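Side-chain contact in succinyl-CoA ligase (ADP-forming) subunit alpha (Methanosaeta concilii, PDB 6HXI), which joins a CoA-ligase module to a citrate synthase-like C-terminal domain in one chain and binds coenzyme A: residues Glu472-Glu477 with Ile483-Ile488. Residues are numbered along the deposited sequence; the frame is centred on the assembly and turned at random.
Sequences EQFVGE and INIPGI. With COA (coenzyme A), chain G.
Ile-485 reaches from the loop that follows helix 471-480 back onto that helix, where it meets Phe-474 and Val-475. Its CB lies 3.7 Å from N1A of the coenzyme A adenine, so the side chain leaves the backbone beside the ligand. There it forks. CG2 stands anti to the backbone N and runs to the far end of the phenyl ring, with Phe-474 CZ 4.0 Å away and CE2 little farther; its approach to the ring is oblique. The other branch, CG1, is anti to the carbonyl carbon (chi1 -60°) and keeps near the adenine, and the extended second torsion carries CD1 outward between two partners: COA C2A at 3.8 Å and Val-475 CG2 at 4.1 Å. One isoleucine therefore touches helix and ligand together, crossing the valine at about a right angle.

All three side chains are buried, and the contact between the two segments is wholly apolar. Phe-474 is also packed edge-to-face with Phe-461 and touches Val-525 of helix 517-530, which places the cluster among three helices.

The loop backbone adds two close polar approaches to the adenine: Ile-485 N is 3.0 Å from COA N1A, and Ile-488 O is 3.0 Å from COA N6A. Asn-484 covers part of the purine, its OD1 3.6 Å from N7A. Ser-89 and Arg-91 of the second subunit hydrogen-bond the same ligand. The type II turn from Ile-485 to Ile-488 thus serves as the adenine-binding part of a coenzyme A site that this citrate synthase-like domain shares with the second subunit.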
loop_
_atom_site.group_PDB
_atom_site.type_symbol
_atom_site.label_atom_id
_atom_site.label_comp_id
_atom_site.label_asym_id
_atom_site.label_seq_id
_atom_site.Cartn_x
_atom_site.Cartn_y
_atom_site.Cartn_z
ATOM N N GLU B 472 41.431 -6.654 -1.325
ATOM C CA GLU B 472 42.122 -5.345 -1.272
ATOM C C GLU B 472 41.717 -4.470 -2.449
ATOM O O GLU B 472 41.428 -3.299 -2.250
ATOM C CB GLU B 472 43.661 -5.508 -1.246
ATOM C CG GLU B 472 44.210 -6.537 -0.260
ATOM C CD GLU B 472 44.075 -7.995 -0.667
ATOM O OE1 GLU B 472 44.653 -8.378 -1.711
ATOM O OE2 GLU B 472 43.388 -8.753 0.058
ATOM N N GLN B 473 41.640 -5.061 -3.659
ATOM C CA GLN B 473 41.234 -4.387 -4.894
ATOM C C GLN B 473 39.789 -3.952 -4.842
ATOM O O GLN B 473 39.478 -2.866 -5.328
ATOM C CB GLN B 473 41.497 -5.266 -6.135
ATOM C CG GLN B 473 42.984 -5.448 -6.442
ATOM C CD GLN B 473 43.214 -6.245 -7.700
ATOM O OE1 GLN B 473 42.941 -7.451 -7.759
ATOM N NE2 GLN B 473 43.741 -5.586 -8.728
ATOM N N PHE B 474 38.902 -4.786 -4.248
ATOM C CA PHE B 474 37.479 -4.477 -4.091
ATOM C C PHE B 474 37.322 -3.310 -3.124
ATOM O O PHE B 474 36.641 -2.333 -3.452
ATOM C CB PHE B 474 36.695 -5.714 -3.595
ATOM C CG PHE B 474 35.248 -5.490 -3.179
ATOM C CD1 PHE B 474 34.354 -4.821 -4.020
ATOM C CD2 PHE B 474 34.759 -6.030 -1.991
ATOM C CE1 PHE B 474 33.004 -4.694 -3.677
ATOM C CE2 PHE B 474 33.416 -5.886 -1.644
ATOM C CZ PHE B 474 32.543 -5.231 -2.503
ATOM N N VAL B 475 37.993 -3.392 -1.952
ATOM C CA VAL B 475 37.985 -2.328 -0.935
ATOM C C VAL B 475 38.483 -1.025 -1.587
ATOM O O VAL B 475 37.785 -0.016 -1.515
ATOM C CB VAL B 475 38.759 -2.752 0.350
ATOM C CG1 VAL B 475 38.957 -1.587 1.326
ATOM C CG2 VAL B 475 38.058 -3.917 1.044
ATOM N N GLY B 476 39.601 -1.105 -2.320
ATOM C CA GLY B 476 40.185 0.022 -3.046
ATOM C C GLY B 476 39.288 0.625 -4.118
ATOM O O GLY B 476 39.116 1.838 -4.156
ATOM N N GLU B 477 38.698 -0.215 -4.995
ATOM C CA GLU B 477 37.789 0.217 -6.070
ATOM C C GLU B 477 36.572 1.002 -5.523
ATOM O O GLU B 477 36.216 2.058 -6.056
ATOM C CB GLU B 477 37.317 -1.010 -6.903
ATOM C CG GLU B 477 36.270 -0.684 -7.961
ATOM C CD GLU B 477 35.449 -1.840 -8.490
ATOM O OE1 GLU B 477 34.214 -1.832 -8.280
ATOM O OE2 GLU B 477 36.026 -2.718 -9.170
ATOM N N ILE B 483 31.882 4.947 -2.786
ATOM C CA ILE B 483 30.751 4.114 -2.376
ATOM C C ILE B 483 31.125 3.292 -1.163
ATOM O O ILE B 483 32.042 2.456 -1.226
ATOM C CB ILE B 483 30.204 3.159 -3.508
ATOM C CG1 ILE B 483 30.137 3.834 -4.925
ATOM C CG2 ILE B 483 28.851 2.556 -3.108
ATOM C CD1 ILE B 483 28.961 4.779 -5.214
ATOM N N ASN B 484 30.374 3.468 -0.074
ATOM C CA ASN B 484 30.573 2.650 1.103
ATOM C C ASN B 484 30.165 1.250 0.711
ATOM O O ASN B 484 29.260 1.079 -0.115
ATOM C CB ASN B 484 29.702 3.132 2.249
ATOM C CG ASN B 484 30.292 4.284 2.994
ATOM O OD1 ASN B 484 31.439 4.675 2.789
ATOM N ND2 ASN B 484 29.521 4.843 3.889
ATOM N N ILE B 485 30.863 0.252 1.244
ATOM C CA ILE B 485 30.563 -1.120 0.895
ATOM C C ILE B 485 29.253 -1.533 1.555
ATOM O O ILE B 485 29.161 -1.463 2.783
ATOM C CB ILE B 485 31.722 -2.116 1.196
ATOM C CG1 ILE B 485 32.997 -1.740 0.411
ATOM C CG2 ILE B 485 31.267 -3.541 0.865
ATOM C CD1 ILE B 485 34.288 -2.370 0.984
ATOM N N PRO B 486 28.238 -1.946 0.753
ATOM C CA PRO B 486 26.974 -2.394 1.357
ATOM C C PRO B 486 27.206 -3.671 2.170
ATOM O O PRO B 486 28.002 -4.521 1.756
ATOM C CB PRO B 486 26.058 -2.592 0.151
ATOM C CG PRO B 486 26.974 -2.893 -0.983
ATOM C CD PRO B 486 28.229 -2.114 -0.716
ATOM N N GLY B 487 26.605 -3.737 3.354
ATOM C CA GLY B 487 26.763 -4.860 4.264
ATOM C C GLY B 487 27.929 -4.714 5.220
ATOM O O GLY B 487 28.160 -5.580 6.063
ATOM N N ILE B 488 28.646 -3.579 5.120
ATOM C CA ILE B 488 29.793 -3.251 5.965
ATOM C C ILE B 488 29.463 -2.033 6.795
ATOM O O ILE B 488 29.031 -1.030 6.229
ATOM C CB ILE B 488 31.120 -3.054 5.128
ATOM C CG1 ILE B 488 31.679 -4.389 4.589
ATOM C CG2 ILE B 488 32.236 -2.269 5.927
ATOM C CD1 ILE B 488 32.359 -5.409 5.670
HETATM N N1A COA G . 32.633 0.456 3.665
HETATM C C2A COA G . 33.929 0.614 3.371
HETATM N N3A COA G . 34.802 1.495 3.878
HETATM C C4A COA G . 34.203 2.325 4.746
HETATM C C5A COA G . 32.877 2.291 5.142
HETATM C C6A COA G . 32.073 1.275 4.587
HETATM N N6A COA G . 30.808 1.059 4.946
HETATM N N7A COA G . 32.586 3.360 5.974
HETATM C C8A COA G . 33.724 4.000 6.071
HETATM N N9A COA G . 34.746 3.435 5.351
HETATM C C1B COA G . 36.119 3.920 5.215
HETATM C C2B COA G . 36.265 5.347 4.702
HETATM O O2B COA G . 36.162 5.396 3.277
HETATM C C3B COA G . 37.679 5.674 5.194
HETATM O O3B COA G . 38.694 5.106 4.338
HETATM P P3B COA G . 40.164 5.708 4.189
HETATM O O7A COA G . 40.727 5.827 5.565
HETATM O O8A COA G . 40.902 4.754 3.320
HETATM O O9A COA G . 39.995 7.047 3.450
HETATM C C4B COA G . 37.812 4.877 6.498
HETATM O O4B COA G . 36.745 3.906 6.484
HETATM C C5B COA G . 37.756 5.694 7.764
HETATM O O5B COA G . 36.672 6.634 7.632
HETATM P P1A COA G . 36.823 8.185 8.126
HETATM O O1A COA G . 35.531 8.901 8.273
HETATM O O2A COA G . 37.846 8.951 7.302
HETATM O O3A COA G . 37.451 7.826 9.548
HETATM P P2A COA G . 37.797 8.500 10.948
HETATM O O4A COA G . 36.637 8.388 11.854
HETATM O O5A COA G . 38.973 7.715 11.483
HETATM O O6A COA G . 38.184 10.047 10.660
HETATM C CBP COA G . 40.015 11.479 11.400
HETATM C CCP COA G . 39.530 10.461 10.362
HETATM C CDP COA G . 41.437 11.911 11.018
HETATM C CEP COA G . 39.100 12.720 11.438
HETATM C CAP COA G . 40.014 10.801 12.798
HETATM O OAP COA G . 40.607 9.516 12.747
HETATM C C9P COA G . 40.630 11.595 13.943
HETATM O O9P COA G . 39.973 12.474 14.506
HETATM N N8P COA G . 41.885 11.273 14.295
HETATM C C7P COA G . 42.637 12.008 15.303
HETATM C C6P COA G . 43.830 12.706 14.709
HETATM C C5P COA G . 44.677 13.387 15.759
HETATM O O5P COA G . 44.734 12.947 16.906
HETATM N N4P COA G . 45.325 14.485 15.373
HETATM C C3P COA G . 46.095 15.315 16.290
HETATM C C2P COA G . 45.228 16.274 17.081
HETATM S S1P COA G . 46.385 17.335 17.989
#